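Local coordinates for protein mevalonate 3-kinase (Thermoplasma acidophilum, PDB 4RKS) that phosphorylates (R)-mevalonate at its 3-hydroxyl with ATP, a step of the alternative mevalonate route to isoprenoids in extremely acidophilic Thermoplasmatales, at residues Gly26-Pro31 against Arg66-Ile71; Ser126-Ala131 against Ala156-Ala161; Asp286-Tyr291 against Ala302-Asn307. All blocks are in the same frame, centred on the assembly; numbering follows the deposited sequence.

Contact 1 of 3, residues Gly26-Pro31 against Arg66-Ile71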
loop_
_atom_site.group_PDB
_atom_site.type_symbol
_atom_site.label_atom_id
_atom_site.label_comp_id
_atom_site.label_asym_id
_atom_site.label_seq_id
_atom_site.Cartn_x
_atom_site.Cartn_y
_atom_site.Cartn_z
ATOM N N GLY A 26 15.563 -6.612 13.028
ATOM C CA GLY A 26 14.155 -6.736 12.729
ATOM C C GLY A 26 13.508 -5.409 12.388
ATOM O O GLY A 26 13.998 -4.342 12.774
ATOM N N SER A 27 12.400 -5.467 11.665
ATOM C CA SER A 27 11.667 -4.249 11.309
ATOM C C SER A 27 10.189 -4.558 11.137
ATOM O O SER A 27 9.803 -5.720 11.119
ATOM C CB SER A 27 12.236 -3.627 10.036
ATOM O OG SER A 27 12.207 -4.559 8.970
ATOM N N THR A 28 9.373 -3.513 11.000
ATOM C CA THR A 28 7.912 -3.631 10.904
ATOM C C THR A 28 7.368 -2.546 9.954
ATOM O O THR A 28 7.784 -1.407 10.042
ATOM C CB THR A 28 7.240 -3.479 12.310
ATOM O OG1 THR A 28 7.690 -4.526 13.178
ATOM C CG2 THR A 28 5.685 -3.509 12.225
ATOM N N ALA A 29 6.455 -2.887 9.050
ATOM C CA ALA A 29 5.729 -1.850 8.300
ATOM C C ALA A 29 4.245 -2.210 8.210
ATOM O O ALA A 29 3.845 -3.339 8.558
ATOM C CB ALA A 29 6.329 -1.657 6.914
ATOM N N TYR A 30 3.436 -1.259 7.737
ATOM C CA TYR A 30 1.979 -1.401 7.678
ATOM C C TYR A 30 1.486 -1.397 6.240
ATOM O O TYR A 30 2.060 -0.706 5.397
ATOM C CB TYR A 30 1.315 -0.269 8.499
ATOM C CG TYR A 30 1.834 -0.311 9.905
ATOM C CD1 TYR A 30 1.403 -1.304 10.779
ATOM C CD2 TYR A 30 2.816 0.570 10.336
ATOM C CE1 TYR A 30 1.898 -1.388 12.052
ATOM C CE2 TYR A 30 3.335 0.490 11.620
ATOM C CZ TYR A 30 2.864 -0.499 12.470
ATOM O OH TYR A 30 3.356 -0.613 13.739
ATOM N N PRO A 31 0.412 -2.159 5.960
ATOM C CA PRO A 31 -0.156 -2.227 4.612
ATOM C C PRO A 31 -0.785 -0.910 4.182
ATOM O O PRO A 31 -0.917 0.043 4.957
ATOM C CB PRO A 31 -1.210 -3.340 4.728
ATOM C CG PRO A 31 -1.652 -3.256 6.166
ATOM C CD PRO A 31 -0.392 -2.921 6.939
ATOM N N ARG A 66 -0.008 -5.866 10.233
ATOM C CA ARG A 66 1.379 -5.464 10.007
ATOM C C ARG A 66 2.195 -6.546 9.311
ATOM O O ARG A 66 1.775 -7.711 9.261
ATOM C CB ARG A 66 2.048 -5.140 11.328
ATOM C CG ARG A 66 2.302 -6.390 12.167
ATOM C CD ARG A 66 2.423 -6.023 13.630
ATOM N NE ARG A 66 2.948 -7.105 14.450
ATOM C CZ ARG A 66 2.218 -8.097 14.955
ATOM N NH1 ARG A 66 0.915 -8.169 14.713
ATOM N NH2 ARG A 66 2.799 -9.024 15.710
ATOM N N SER A 67 3.366 -6.152 8.795
ATOM C CA SER A 67 4.377 -7.100 8.337
ATOM C C SER A 67 5.667 -6.979 9.166
ATOM O O SER A 67 6.221 -5.886 9.306
ATOM C CB SER A 67 4.674 -6.885 6.857
ATOM O OG SER A 67 5.513 -7.915 6.365
ATOM N N GLU A 68 6.130 -8.099 9.724
ATOM C CA GLU A 68 7.388 -8.129 10.494
ATOM C C GLU A 68 8.504 -8.870 9.752
ATOM O O GLU A 68 8.313 -9.968 9.224
ATOM C CB GLU A 68 7.187 -8.768 11.859
ATOM C CG GLU A 68 6.180 -8.047 12.748
ATOM C CD GLU A 68 6.120 -8.649 14.139
ATOM O OE1 GLU A 68 6.633 -9.781 14.328
ATOM O OE2 GLU A 68 5.561 -7.990 15.038
ATOM N N THR A 69 9.678 -8.259 9.753
ATOM C CA THR A 69 10.803 -8.700 8.944
ATOM C C THR A 69 12.020 -8.962 9.805
ATOM O O THR A 69 12.255 -8.254 10.777
ATOM C CB THR A 69 11.147 -7.642 7.882
ATOM O OG1 THR A 69 10.195 -7.729 6.833
ATOM C CG2 THR A 69 12.554 -7.843 7.303
ATOM N N ARG A 70 12.792 -9.983 9.438
ATOM C CA ARG A 70 14.076 -10.268 10.069
ATOM C C ARG A 70 15.116 -10.498 8.959
ATOM O O ARG A 70 14.959 -11.386 8.105
ATOM C CB ARG A 70 13.949 -11.483 11.002
ATOM C CG ARG A 70 15.244 -12.065 11.559
ATOM C CD ARG A 70 15.857 -11.234 12.668
ATOM N NE ARG A 70 14.872 -10.793 13.649
ATOM C CZ ARG A 70 15.137 -9.970 14.662
ATOM N NH1 ARG A 70 16.376 -9.500 14.854
ATOM N NH2 ARG A 70 14.161 -9.613 15.487
ATOM N N ILE A 71 16.153 -9.672 8.948
ATOM C CA ILE A 71 17.278 -9.858 8.018
ATOM C C ILE A 71 18.501 -10.215 8.835
ATOM O O ILE A 71 18.832 -9.525 9.802
ATOM C CB ILE A 71 17.531 -8.615 7.164
ATOM C CG1 ILE A 71 16.366 -8.425 6.195
ATOM C CG2 ILE A 71 18.869 -8.737 6.394
ATOM C CD1 ILE A 71 16.295 -7.053 5.566
HETATM O O HOH W 1 16.410 -6.421 16.007
HETATM O O HOH W 2 6.340 -5.350 15.346
#

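Contact 2 of 3, residues Ser126-Ala131 against Ala156-Ala161. With MEV ((R)-mevalonate), chain C.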
loop_
_atom_site.group_PDB
_atom_site.type_symbol
_atom_site.label_atom_id
_atom_site.label_comp_id
_atom_site.label_asym_id
_atom_site.label_seq_id
_atom_site.Cartn_x
_atom_site.Cartn_y
_atom_site.Cartn_z
ATOM N N SER A 126 4.859 -11.438 -0.299
ATOM C CA SER A 126 5.318 -10.078 -0.590
ATOM C C SER A 126 4.169 -9.079 -0.586
ATOM O O SER A 126 3.048 -9.426 -0.963
ATOM C CB SER A 126 6.022 -10.034 -1.944
ATOM O OG SER A 126 7.421 -9.981 -1.778
ATOM N N SER A 127 4.458 -7.843 -0.168
ATOM C CA SER A 127 3.476 -6.753 -0.152
ATOM C C SER A 127 4.193 -5.410 -0.077
ATOM O O SER A 127 5.421 -5.371 0.048
ATOM C CB SER A 127 2.518 -6.901 1.034
ATOM O OG SER A 127 3.199 -6.695 2.264
ATOM N N ASP A 128 3.435 -4.317 -0.136
ATOM C CA ASP A 128 3.990 -2.979 0.106
ATOM C C ASP A 128 4.680 -2.894 1.470
ATOM O O ASP A 128 5.792 -2.378 1.575
ATOM C CB ASP A 128 2.901 -1.903 0.029
ATOM C CG ASP A 128 2.480 -1.579 -1.401
ATOM O OD1 ASP A 128 3.238 -1.891 -2.350
ATOM O OD2 ASP A 128 1.391 -0.987 -1.571
ATOM N N ALA A 129 4.002 -3.378 2.510
ATOM C CA ALA A 129 4.552 -3.414 3.865
ATOM C C ALA A 129 5.826 -4.258 3.939
ATOM O O ALA A 129 6.764 -3.919 4.656
ATOM C CB ALA A 129 3.501 -3.957 4.862
ATOM N N GLY A 130 5.852 -5.367 3.213
ATOM C CA GLY A 130 7.025 -6.219 3.207
ATOM C C GLY A 130 8.202 -5.467 2.611
ATOM O O GLY A 130 9.303 -5.468 3.169
ATOM N N ALA A 131 7.953 -4.812 1.477
ATOM C CA ALA A 131 8.973 -4.035 0.792
ATOM C C ALA A 131 9.498 -2.912 1.683
ATOM O O ALA A 131 10.701 -2.791 1.892
ATOM C CB ALA A 131 8.420 -3.458 -0.505
ATOM N N ALA A 156 10.991 -2.892 -6.839
ATOM C CA ALA A 156 11.133 -4.181 -7.495
ATOM C C ALA A 156 10.423 -5.249 -6.683
ATOM O O ALA A 156 9.972 -6.255 -7.215
ATOM C CB ALA A 156 12.612 -4.537 -7.677
ATOM N N VAL A 157 10.335 -5.017 -5.380
ATOM C CA VAL A 157 9.625 -5.906 -4.499
ATOM C C VAL A 157 8.126 -5.585 -4.541
ATOM O O VAL A 157 7.298 -6.484 -4.637
ATOM C CB VAL A 157 10.175 -5.798 -3.070
ATOM C CG1 VAL A 157 9.389 -6.689 -2.120
ATOM C CG2 VAL A 157 11.660 -6.175 -3.072
ATOM N N SER A 158 7.785 -4.301 -4.495
ATOM C CA SER A 158 6.395 -3.871 -4.610
ATOM C C SER A 158 6.335 -2.413 -5.037
ATOM O O SER A 158 6.958 -1.562 -4.413
ATOM C CB SER A 158 5.653 -4.070 -3.286
ATOM O OG SER A 158 4.357 -3.506 -3.342
ATOM N N GLU A 159 5.564 -2.121 -6.082
ATOM C CA GLU A 159 5.637 -0.822 -6.737
ATOM C C GLU A 159 5.152 0.335 -5.859
ATOM O O GLU A 159 5.500 1.482 -6.126
ATOM C CB GLU A 159 4.852 -0.838 -8.061
ATOM C CG GLU A 159 3.375 -1.189 -7.923
ATOM C CD GLU A 159 3.106 -2.695 -7.917
ATOM O OE1 GLU A 159 4.076 -3.488 -7.976
ATOM O OE2 GLU A 159 1.914 -3.088 -7.855
ATOM N N SER A 160 4.366 0.041 -4.822
ATOM C CA SER A 160 3.887 1.080 -3.900
ATOM C C SER A 160 4.556 1.012 -2.515
ATOM O O SER A 160 3.936 1.325 -1.490
ATOM C CB SER A 160 2.366 0.993 -3.739
ATOM O OG SER A 160 1.705 1.227 -4.971
ATOM N N ALA A 161 5.827 0.614 -2.493
ATOM C CA ALA A 161 6.583 0.495 -1.254
ATOM C C ALA A 161 6.646 1.828 -0.498
ATOM O O ALA A 161 6.658 1.854 0.740
ATOM C CB ALA A 161 7.989 -0.012 -1.543
HETATM C C8 MEV C . -1.126 -0.708 -6.588
HETATM O O8 MEV C . 0.071 -1.251 -7.112
HETATM C C2 MEV C . -2.282 -1.278 -7.381
HETATM C C3 MEV C . -3.675 -1.111 -6.798
HETATM O O7 MEV C . -3.750 -1.494 -5.449
HETATM C C4 MEV C . -4.148 0.329 -6.918
HETATM C C5 MEV C . -3.661 1.223 -5.793
HETATM O O3 MEV C . -3.740 0.865 -4.579
HETATM O O4 MEV C . -3.145 2.330 -6.076
HETATM C C6 MEV C . -4.589 -2.010 -7.601
#

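Contact 3 of 3, residues Asp286-Tyr291 against Ala302-Asn307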
loop_
_atom_site.group_PDB
_atom_site.type_symbol
_atom_site.label_atom_id
_atom_site.label_comp_id
_atom_site.label_asym_id
_atom_site.label_seq_id
_atom_site.Cartn_x
_atom_site.Cartn_y
_atom_site.Cartn_z
ATOM N N ASP A 286 -27.625 10.625 5.495
ATOM C CA ASP A 286 -27.810 10.643 6.944
ATOM C C ASP A 286 -26.528 11.091 7.671
ATOM O O ASP A 286 -26.552 12.021 8.486
ATOM C CB ASP A 286 -28.265 9.249 7.413
ATOM C CG ASP A 286 -28.500 9.166 8.918
ATOM O OD1 ASP A 286 -28.606 10.214 9.577
ATOM O OD2 ASP A 286 -28.581 8.037 9.439
ATOM N N TYR A 287 -25.409 10.429 7.382
ATOM C CA TYR A 287 -24.123 10.886 7.881
ATOM C C TYR A 287 -23.047 10.673 6.818
ATOM O O TYR A 287 -23.206 9.846 5.928
ATOM C CB TYR A 287 -23.756 10.186 9.190
ATOM C CG TYR A 287 -23.655 8.669 9.155
ATOM C CD1 TYR A 287 -24.779 7.870 9.353
ATOM C CD2 TYR A 287 -22.424 8.037 8.968
ATOM C CE1 TYR A 287 -24.683 6.484 9.344
ATOM C CE2 TYR A 287 -22.318 6.657 8.957
ATOM C CZ TYR A 287 -23.450 5.884 9.141
ATOM O OH TYR A 287 -23.339 4.509 9.130
ATOM N N TRP A 288 -21.961 11.435 6.901
ATOM C CA TRP A 288 -20.943 11.401 5.857
ATOM C C TRP A 288 -20.230 10.055 5.761
ATOM O O TRP A 288 -19.866 9.439 6.770
ATOM C CB TRP A 288 -19.905 12.500 6.076
ATOM C CG TRP A 288 -18.818 12.504 5.025
ATOM C CD1 TRP A 288 -18.854 13.119 3.799
ATOM C CD2 TRP A 288 -17.542 11.854 5.108
ATOM N NE1 TRP A 288 -17.670 12.889 3.115
ATOM C CE2 TRP A 288 -16.853 12.117 3.899
ATOM C CE3 TRP A 288 -16.912 11.073 6.088
ATOM C CZ2 TRP A 288 -15.567 11.637 3.657
ATOM C CZ3 TRP A 288 -15.639 10.593 5.838
ATOM C CH2 TRP A 288 -14.982 10.870 4.628
ATOM N N ASN A 289 -20.045 9.600 4.535
ATOM C CA ASN A 289 -19.077 8.552 4.253
ATOM C C ASN A 289 -18.561 8.732 2.842
ATOM O O ASN A 289 -19.134 9.492 2.056
ATOM C CB ASN A 289 -19.675 7.158 4.423
ATOM C CG ASN A 289 -20.604 6.774 3.286
ATOM O OD1 ASN A 289 -20.163 6.457 2.177
ATOM N ND2 ASN A 289 -21.903 6.801 3.559
ATOM N N ALA A 290 -17.474 8.027 2.542
ATOM C CA ALA A 290 -16.926 7.912 1.191
ATOM C C ALA A 290 -16.232 6.564 1.111
ATOM O O ALA A 290 -15.643 6.119 2.105
ATOM C CB ALA A 290 -15.954 9.042 0.889
ATOM N N TYR A 291 -16.285 5.908 -0.047
ATOM C CA TYR A 291 -15.666 4.587 -0.164
ATOM C C TYR A 291 -14.548 4.542 -1.204
ATOM O O TYR A 291 -14.505 5.358 -2.109
ATOM C CB TYR A 291 -16.713 3.523 -0.515
ATOM C CG TYR A 291 -17.096 3.528 -1.972
ATOM C CD1 TYR A 291 -18.126 4.340 -2.432
ATOM C CD2 TYR A 291 -16.433 2.723 -2.889
ATOM C CE1 TYR A 291 -18.474 4.356 -3.761
ATOM C CE2 TYR A 291 -16.776 2.735 -4.221
ATOM C CZ TYR A 291 -17.793 3.552 -4.652
ATOM O OH TYR A 291 -18.139 3.560 -5.978
ATOM N N ALA A 302 -14.457 5.221 4.484
ATOM C CA ALA A 302 -14.077 6.296 5.381
ATOM C C ALA A 302 -15.300 6.839 6.097
ATOM O O ALA A 302 -16.355 7.003 5.488
ATOM C CB ALA A 302 -13.381 7.411 4.619
ATOM N N VAL A 303 -15.144 7.151 7.379
ATOM C CA VAL A 303 -16.248 7.642 8.181
ATOM C C VAL A 303 -15.711 8.466 9.354
ATOM O O VAL A 303 -14.585 8.242 9.826
ATOM C CB VAL A 303 -17.128 6.459 8.695
ATOM C CG1 VAL A 303 -16.336 5.569 9.641
ATOM C CG2 VAL A 303 -18.421 6.941 9.369
ATOM N N GLU A 304 -16.506 9.420 9.830
ATOM C CA GLU A 304 -16.139 10.155 11.036
ATOM C C GLU A 304 -16.182 9.222 12.240
ATOM O O GLU A 304 -17.035 8.326 12.325
ATOM C CB GLU A 304 -17.048 11.356 11.246
ATOM C CG GLU A 304 -16.840 12.452 10.230
ATOM C CD GLU A 304 -18.026 13.405 10.164
ATOM O OE1 GLU A 304 -19.155 12.927 9.931
ATOM O OE2 GLU A 304 -17.829 14.625 10.340
ATOM N N SER A 305 -15.255 9.431 13.167
ATOM C CA SER A 305 -15.069 8.509 14.276
ATOM C C SER A 305 -16.368 8.296 15.060
ATOM O O SER A 305 -16.671 7.173 15.473
ATOM C CB SER A 305 -13.952 9.003 15.200
ATOM O OG SER A 305 -12.683 8.614 14.684
ATOM N N GLU A 306 -17.142 9.365 15.218
ATOM C CA GLU A 306 -18.386 9.316 15.985
ATOM C C GLU A 306 -19.417 8.358 15.369
ATOM O O GLU A 306 -20.304 7.867 16.062
ATOM C CB GLU A 306 -18.971 10.717 16.113
ATOM C CG GLU A 306 -18.754 11.588 14.889
ATOM C CD GLU A 306 -19.355 12.977 15.043
ATOM O OE1 GLU A 306 -20.354 13.117 15.785
ATOM O OE2 GLU A 306 -18.828 13.927 14.420
ATOM N N ASN A 307 -19.274 8.076 14.075
ATOM C CA ASN A 307 -20.192 7.182 13.370
ATOM C C ASN A 307 -19.585 5.827 12.979
ATOM O O ASN A 307 -20.242 5.021 12.313
ATOM C CB ASN A 307 -20.729 7.877 12.120
ATOM C CG ASN A 307 -21.451 9.170 12.437
ATOM O OD1 ASN A 307 -22.305 9.218 13.325
ATOM N ND2 ASN A 307 -21.106 10.233 11.713
HETATM O O HOH W 3 -19.294 10.287 9.257
HETATM O O HOH W 4 -21.469 13.279 9.274
#

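Contact 1 of 3, residues Gly26-Pro31 against Arg66-Ile71
Arg66, Gly26 and Ser27 give up the most surface where strand segments 26-29 and 66-71 run antiparallel, their axes 4.6 Å apart at closest approach. Arg66 sets its CB 3.8 Å from Tyr30 CE1, coming in obliquely to the ring. With CG between the backbone N and carbonyl carbon (chi1 71°), the extended chain rises beside Glu68, and Arg66 NE (2.8 Å) and NH2 form a side-on salt bridge, both to the one atom Glu68 OE2, in the guanidinium plane but from one side above the carboxylate. A water bonded to Glu68 OE2 and Thr28 OG1 carries the polar network back across the strands. At the other end, Arg70 bends at chi2 and chi3, which folds one face of its guanidinium over Gly26, with Gly26 N 3.5 Å from Arg70 NH1; Arg70 NH1 is hydrogen-bonded to Ser24 OG. Ser27 pairs with Thr69 through Ser27 N to Thr69 O and Thr69 N to Ser27 O, each 2.9 Å. Ser27 OG touches Thr69 CB at 3.4 Å and bonds Ser133 O. Two further backbone bonds join Ala29 and Ser67. The result is a regular antiparallel ladder in a GHMP kinase N-terminal domain, with helix 128-141 against the face of Ser27, Ala29, Ser67 and Thr69.

Contact 2 of 3, residues Ser126-Ala131 against Ala156-Ala161
The substrate and ATP sites meet here: Ser126 and Ser127 belong to the serine- and glycine-rich ATP-binding loop of this GHMP kinase, while Glu159 and Ser160 line the mevalonate pocket. Across the contact Asp128 has the most surface buried, its carboxylate lying against the type I turn Ser158-Ala161. Its CG stands beside the backbone N (chi1 -76°), which carries the carboxylate over to Ser158 and Ser160, though its exact placement is doubtful. A weak bond from Ser160 N to Asp128 OD1 is equally doubtful, because the position of OD1 is uncertain. One helical turn on from Ser127, Ala131 CB meets Ala161 CB at 3.6 Å and Val157 CG1 at 3.7 Å, and Ser126 OG also lies against Val157 CG1. Ser158 CB rests 3.6 Å from Ser127 O. Ser127 is the N-cap of the helix, its OG accepting from Gly130 N at 3.1 Å. On the ligand side, Glu159 OE2 lies 2.7 Å from O8 of mevalonate; a hydrogen bond with His211 NE2 holds Glu159 OE2, while Glu159 OE1 forms a salt bridge with Arg47. CB of Glu159 points away from segment 126-131, and the bend at chi2 (-85°) turns the carboxylate to the ligand. Arg163 and Leu38 N hold the same ligand. The contact thus sets the first turn of helix 128-141 against the loop between helices 147-154 and 161-166, and Val157 continues the packing onto helix 92-99.

Contact 3 of 3, residues Asp286-Tyr291 against Ala302-Asn307
Glu304 OE1 accepts a hydrogen bond at 2.7 Å from a water that four groups grip: the water also donates to Trp288 O and accepts from Glu304 N and Asn307 ND2, so it ties together both segments. A second water accepts from Trp288 N, but its very short approach to Glu304 OE1 is doubtful. The other carboxylate oxygen, Glu304 OE2, forms a salt bridge with Lys244. Trp288, with CG anti to its own N (chi1 180°), brings the rim of its six-membered ring to strand 298-304: CH2 meets Ala302 CB at 3.8 Å and CZ3 lies 3.7 Å from Ala302 O, which sits oblique to the ring, while NE1 bonds Asp248 of helix 243-262. Farther along, Tyr287 and Asn307 run alongside one another in opposing senses, the ring and amide planes 39° apart and Tyr287 CD2 3.6 Å from Asn307 CB. Val303 CG2 touches the edge of the same tyrosine ring, 3.9 Å from CE2. Ala302 N donates to Ala290 O at 2.8 Å; the return bond, Ala290 N to Ala302 O at 3.3 Å, is weak. These pairs belong to a beta hairpin of strands 289-292 and 298-304 in the C-terminal domain, with helix 243-262 covering the Trp288 and Ala302 side.

Contacts 1 and 2 share the N-terminal domain and touch directly, their centres about 11 Å apart: Ala29 CB packs 3.2 Å from Ala129 O, and Ser67 CB is 3.7 Å from Ala129 CB. Helix 128-141 thus lies on the sheet of contact 1, while the residues just before it, Ser126 and Ser127, belong to the ATP site. Ser67 bonds Asn119, another ATP-site residue, and so brings contact 1 near the nucleotide site, whereas contact 2 alone reaches mevalonate; the Pro31 side chain remains about 11 Å from that ligand. Contact 3 belongs to the C-terminal domain, away from these sites, its centre about 30 Å from each of the others and its nearest atoms about 14 Å from contact 1 and about 17 Å from contact 2.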